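Local coordinates for protein putative phthiocerol dimycocerosate transporter LppX (Mycobacterium tuberculosis, PDB 2BYO) that probably carries phthiocerol dimycocerosates from the cell membrane toward the outer membrane, in the large hydrophobic cavity of a U-shaped beta half-barrel, at residues D63-A66 and N67-A70; L103-I106 and S107-S110. All blocks are in the same frame, centred on the assembly; numbering follows the deposited sequence.

Interaction 1 of 2, residues D63-A66 and N67-A70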
loop_
_atom_site.group_PDB
_atom_site.type_symbol
_atom_site.label_atom_id
_atom_site.label_comp_id
_atom_site.label_asym_id
_atom_site.label_seq_id
_atom_site.Cartn_x
_atom_site.Cartn_y
_atom_site.Cartn_z
ATOM N N ASP A 63 -5.830 0.590 -10.827
ATOM C CA ASP A 63 -5.801 2.018 -11.119
ATOM C C ASP A 63 -6.634 2.745 -10.077
ATOM O O ASP A 63 -7.745 2.323 -9.781
ATOM C CB ASP A 63 -6.370 2.294 -12.506
ATOM C CG ASP A 63 -5.428 1.890 -13.610
ATOM O OD1 ASP A 63 -4.208 1.765 -13.371
ATOM O OD2 ASP A 63 -5.902 1.698 -14.740
ATOM N N VAL A 64 -6.085 3.830 -9.525
ATOM C CA VAL A 64 -6.718 4.550 -8.430
ATOM C C VAL A 64 -6.894 6.011 -8.806
ATOM O O VAL A 64 -5.958 6.657 -9.284
ATOM C CB VAL A 64 -5.882 4.474 -7.129
ATOM C CG1 VAL A 64 -6.569 5.247 -5.998
ATOM C CG2 VAL A 64 -5.660 3.027 -6.713
ATOM N N ARG A 65 -8.106 6.518 -8.596
ATOM C CA ARG A 65 -8.371 7.950 -8.615
ATOM C C ARG A 65 -8.592 8.406 -7.175
ATOM O O ARG A 65 -9.385 7.809 -6.447
ATOM C CB ARG A 65 -9.600 8.272 -9.459
ATOM C CG ARG A 65 -9.865 9.759 -9.612
ATOM C CD ARG A 65 -11.226 9.985 -10.243
ATOM N NE ARG A 65 -12.295 9.530 -9.355
ATOM C CZ ARG A 65 -13.511 9.169 -9.751
ATOM N NH1 ARG A 65 -13.842 9.197 -11.042
ATOM N NH2 ARG A 65 -14.406 8.768 -8.851
ATOM N N ALA A 66 -7.900 9.474 -6.781
ATOM C CA ALA A 66 -7.843 9.877 -5.369
ATOM C C ALA A 66 -9.135 10.510 -4.864
ATOM O O ALA A 66 -9.551 10.234 -3.746
ATOM C CB ALA A 66 -6.659 10.820 -5.118
ATOM N N ASN A 67 -9.758 11.358 -5.680
ATOM C CA ASN A 67 -10.969 12.070 -5.264
ATOM C C ASN A 67 -12.004 12.250 -6.370
ATOM O O ASN A 67 -11.697 12.835 -7.406
ATOM C CB ASN A 67 -10.604 13.436 -4.680
ATOM C CG ASN A 67 -10.860 13.509 -3.192
ATOM O OD1 ASN A 67 -12.012 13.650 -2.756
ATOM N ND2 ASN A 67 -9.792 13.403 -2.398
ATOM N N PRO A 68 -13.231 11.724 -6.165
ATOM C CA PRO A 68 -13.626 10.848 -5.059
ATOM C C PRO A 68 -12.859 9.536 -5.165
ATOM O O PRO A 68 -12.640 9.063 -6.271
ATOM C CB PRO A 68 -15.120 10.606 -5.306
ATOM C CG PRO A 68 -15.547 11.666 -6.236
ATOM C CD PRO A 68 -14.351 11.981 -7.078
ATOM N N LEU A 69 -12.441 8.969 -4.036
ATOM C CA LEU A 69 -11.692 7.717 -4.046
ATOM C C LEU A 69 -12.422 6.651 -4.864
ATOM O O LEU A 69 -13.578 6.326 -4.593
ATOM C CB LEU A 69 -11.447 7.198 -2.629
ATOM C CG LEU A 69 -10.576 5.934 -2.541
ATOM C CD1 LEU A 69 -9.159 6.216 -3.001
ATOM C CD2 LEU A 69 -10.566 5.382 -1.128
ATOM N N ALA A 70 -11.739 6.126 -5.872
ATOM C CA ALA A 70 -12.300 5.104 -6.738
ATOM C C ALA A 70 -11.163 4.281 -7.339
ATOM O O ALA A 70 -10.059 4.795 -7.556
ATOM C CB ALA A 70 -13.156 5.733 -7.823
#

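Interaction 2 of 2, residues L103-I106 and S107-S110. With MLT (D-malate), chain M; LNL (alpha-linolenic acid), chain J.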
loop_
_atom_site.group_PDB
_atom_site.type_symbol
_atom_site.label_atom_id
_atom_site.label_comp_id
_atom_site.label_asym_id
_atom_site.label_seq_id
_atom_site.Cartn_x
_atom_site.Cartn_y
_atom_site.Cartn_z
ATOM N N LEU A 103 -16.590 -7.385 -0.804
ATOM C CA LEU A 103 -15.690 -7.957 0.209
ATOM C C LEU A 103 -15.653 -7.099 1.462
ATOM O O LEU A 103 -15.371 -7.586 2.568
ATOM C CB LEU A 103 -14.272 -8.099 -0.339
ATOM C CG LEU A 103 -14.085 -9.035 -1.533
ATOM C CD1 LEU A 103 -12.618 -9.125 -1.874
ATOM C CD2 LEU A 103 -14.648 -10.414 -1.248
ATOM N N GLY A 104 -15.918 -5.815 1.299
ATOM C CA GLY A 104 -15.857 -4.929 2.425
ATOM C C GLY A 104 -16.319 -3.537 2.112
ATOM O O GLY A 104 -16.665 -3.214 0.976
ATOM N N SER A 105 -16.316 -2.728 3.160
ATOM C CA SER A 105 -16.770 -1.359 3.119
ATOM C C SER A 105 -15.646 -0.477 3.633
ATOM O O SER A 105 -15.015 -0.794 4.639
ATOM C CB SER A 105 -18.009 -1.199 4.001
ATOM O OG SER A 105 -18.067 0.095 4.572
ATOM N N ILE A 106 -15.411 0.628 2.937
ATOM C CA ILE A 106 -14.352 1.564 3.297
ATOM C C ILE A 106 -14.582 2.120 4.698
ATOM O O ILE A 106 -13.685 2.085 5.543
ATOM C CB ILE A 106 -14.265 2.719 2.275
ATOM C CG1 ILE A 106 -13.733 2.196 0.936
ATOM C CG2 ILE A 106 -13.359 3.833 2.786
ATOM C CD1 ILE A 106 -13.892 3.177 -0.203
ATOM N N SER A 107 -15.788 2.630 4.931
ATOM C CA SER A 107 -16.148 3.217 6.222
ATOM C C SER A 107 -15.996 2.211 7.366
ATOM O O SER A 107 -15.501 2.551 8.438
ATOM C CB SER A 107 -17.587 3.754 6.185
ATOM O OG SER A 107 -18.517 2.735 5.857
ATOM N N GLU A 108 -16.399 0.968 7.116
ATOM C CA GLU A 108 -16.398 -0.058 8.150
ATOM C C GLU A 108 -14.998 -0.568 8.475
ATOM O O GLU A 108 -14.700 -0.854 9.632
ATOM C CB GLU A 108 -17.353 -1.187 7.763
ATOM C CG GLU A 108 -18.801 -0.683 7.723
ATOM C CD GLU A 108 -19.829 -1.781 7.610
ATOM O OE1 GLU A 108 -19.631 -2.698 6.789
ATOM O OE2 GLU A 108 -20.846 -1.710 8.332
ATOM N N LEU A 109 -14.138 -0.653 7.462
ATOM C CA LEU A 109 -12.714 -0.913 7.688
ATOM C C LEU A 109 -12.035 0.274 8.384
ATOM O O LEU A 109 -11.175 0.084 9.237
ATOM C CB LEU A 109 -11.999 -1.228 6.369
ATOM C CG LEU A 109 -12.356 -2.556 5.693
ATOM C CD1 LEU A 109 -11.789 -2.583 4.284
ATOM C CD2 LEU A 109 -11.852 -3.749 6.503
ATOM N N SER A 110 -12.436 1.493 8.031
ATOM C CA SER A 110 -11.845 2.702 8.622
ATOM C C SER A 110 -12.106 2.826 10.129
ATOM O O SER A 110 -11.285 3.385 10.855
ATOM C CB SER A 110 -12.357 3.953 7.900
ATOM O OG SER A 110 -11.581 5.093 8.220
HETATM C C1 MLT M . -18.921 -5.619 5.155
HETATM O O1 MLT M . -18.524 -4.445 5.286
HETATM O O2 MLT M . -19.776 -5.872 4.274
HETATM C C2 MLT M . -18.365 -6.713 6.028
HETATM O O3 MLT M . -18.145 -6.278 7.358
HETATM C C3 MLT M . -17.089 -7.271 5.396
HETATM C C4 MLT M . -15.830 -6.533 5.797
HETATM O O4 MLT M . -15.746 -5.275 5.741
HETATM O O5 MLT M . -14.833 -7.200 6.177
HETATM O O1 LNL J . -11.079 8.304 1.356
HETATM C C1 LNL J . -11.414 7.435 2.196
HETATM O O2 LNL J . -12.602 7.311 2.581
HETATM C C2 LNL J . -10.339 6.514 2.749
HETATM C C3 LNL J . -10.746 5.897 4.093
HETATM C C4 LNL J . -9.626 5.076 4.742
HETATM C C5 LNL J . -9.262 3.822 3.938
HETATM C C6 LNL J . -9.359 2.520 4.741
HETATM C C7 LNL J . -8.000 2.011 5.221
HETATM C C8 LNL J . -7.963 0.484 5.206
HETATM C C9 LNL J . -6.712 -0.066 5.906
HETATM C C10 LNL J . -6.037 -1.262 5.220
HETATM C C11 LNL J . -6.883 -1.907 4.138
HETATM C C12 LNL J . -7.360 -3.150 4.269
HETATM C C13 LNL J . -8.206 -3.815 3.193
HETATM C C14 LNL J . -7.792 -3.425 1.770
HETATM C C15 LNL J . -7.657 -4.635 0.842
HETATM C C16 LNL J . -7.520 -4.180 -0.611
HETATM C C17 LNL J . -6.380 -4.871 -1.367
HETATM C C18 LNL J . -5.911 -4.056 -2.562
#

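Interaction 1 of 2, residues D63-A66 and N67-A70
Arg65 and Ala70 face each other as an antiparallel hydrogen-bonded pair, joined by Arg65 N to Ala70 O at 2.8 Å and by Ala70 N to Arg65 O at 3.0 Å, so the four residues from Ala66 to Leu69 form the turn between strand 57-65 and strand 70-77 of the half-barrel. This is a beta-hairpin connection, and the peptide bond before Pro68 is cis. On the face where Arg65 and Ala70 both project, the arginine reaches across to the turn. Its CG lies anti to the backbone N (chi1 -175°), and a bend at chi3 (66°) turns the guanidinium side-on to the carbonyl of Pro68. NE and NH2 both donate to Pro68 O, each at 3.1 Å, and the oxygen lies in the guanidinium plane. The grip is bifurcated: NE approaches within the carbonyl plane, while NH2 comes in tilted by 30°. The same NH2 is 3.4 Å from Ala70 CB, placing the methyl obliquely beside the cationic group. Val64 and Leu69 take no part in that network; Val64 CG1 meets Leu69 CD1 at 4.1 Å, and Leu69 touches one bound alpha-linolenic acid and Val64 another. Beyond the turn, NH1 forms a salt bridge with Asp207, and Asp63 OD1 shares a zinc ion with His42. With one edge of the guanidinium fixed on a turn carbonyl and NH1 held by a carboxylate, rotation of the arginine head should be restricted, and its positive charge probably polarises the Pro68 carbonyl that accepts both bonds.

Interaction 2 of 2, residues L103-I106 and S107-S110
Ser105 OG meets the first turn of the following helix, accepting from Glu108 N at 3.2 Å with an N-H...O angle of 159°. Ser107 OG lies 3.0 Å from Ser105 OG. Glu108 runs alongside: its CG, anti to the carbonyl carbon (chi1 -65°), passes 3.3 Å from Ser105 OG, and the chain then extends to bring OE1 within 2.6 Å of D-malate O1. Two oxygens so close suggest that one of the acids is protonated. The malate also touches the strand backbone, where Gly104 CA is 3.3 Å from its O4. Ser105 is thus the N-cap of helix 106-112, placed directly at the end of strand 99-105, an outermost strand of the sheet. Behind the cap the helical backbone bonds begin, with Leu109 N donating to Ser105 O at 3.0 Å and Ser110 N to Ile106 O at 2.8 Å. The other side of the helix is turned to alpha-linolenic acid: Ile106 CG2 lies near its carboxylate oxygen O2, while Leu109 CD1 comes 3.9 Å from C13 of the chain. Asp90 organises the second shell. Its OD2 is hydrogen-bonded to Ser105 OG and its OD1 to Ser107 N, so a single carboxylate reaches both the cap hydroxyl and a backbone N-H of the first turn. Just before the cap in the chain, Leu103 and Gly104 both face Ile92 in a classic beta bulge, and Leu109 packs against that same Ile92.

How the interactions relate
Interaction 1 turns the chain between strands 57-65 and 70-77, and interaction 2 leads it out of strand 99-105 into helix 106-112; both adjoin strands of one antiparallel sheet. Their centres are about 15 Å apart, yet they meet directly where Leu69 CD2 packs on Ile106 CD1 at 4.1 Å. Both of these residues, with Leu109 and Ser110, belong to the pocket of one alpha-linolenic acid, to which the Leu69 side chain comes within about 4 Å. The hairpin turn and the helix therefore contribute to a common lipid-binding wall. Their polar sites differ: Asp63 binds zinc in interaction 1, whereas interaction 2 carries most of the D-malate site.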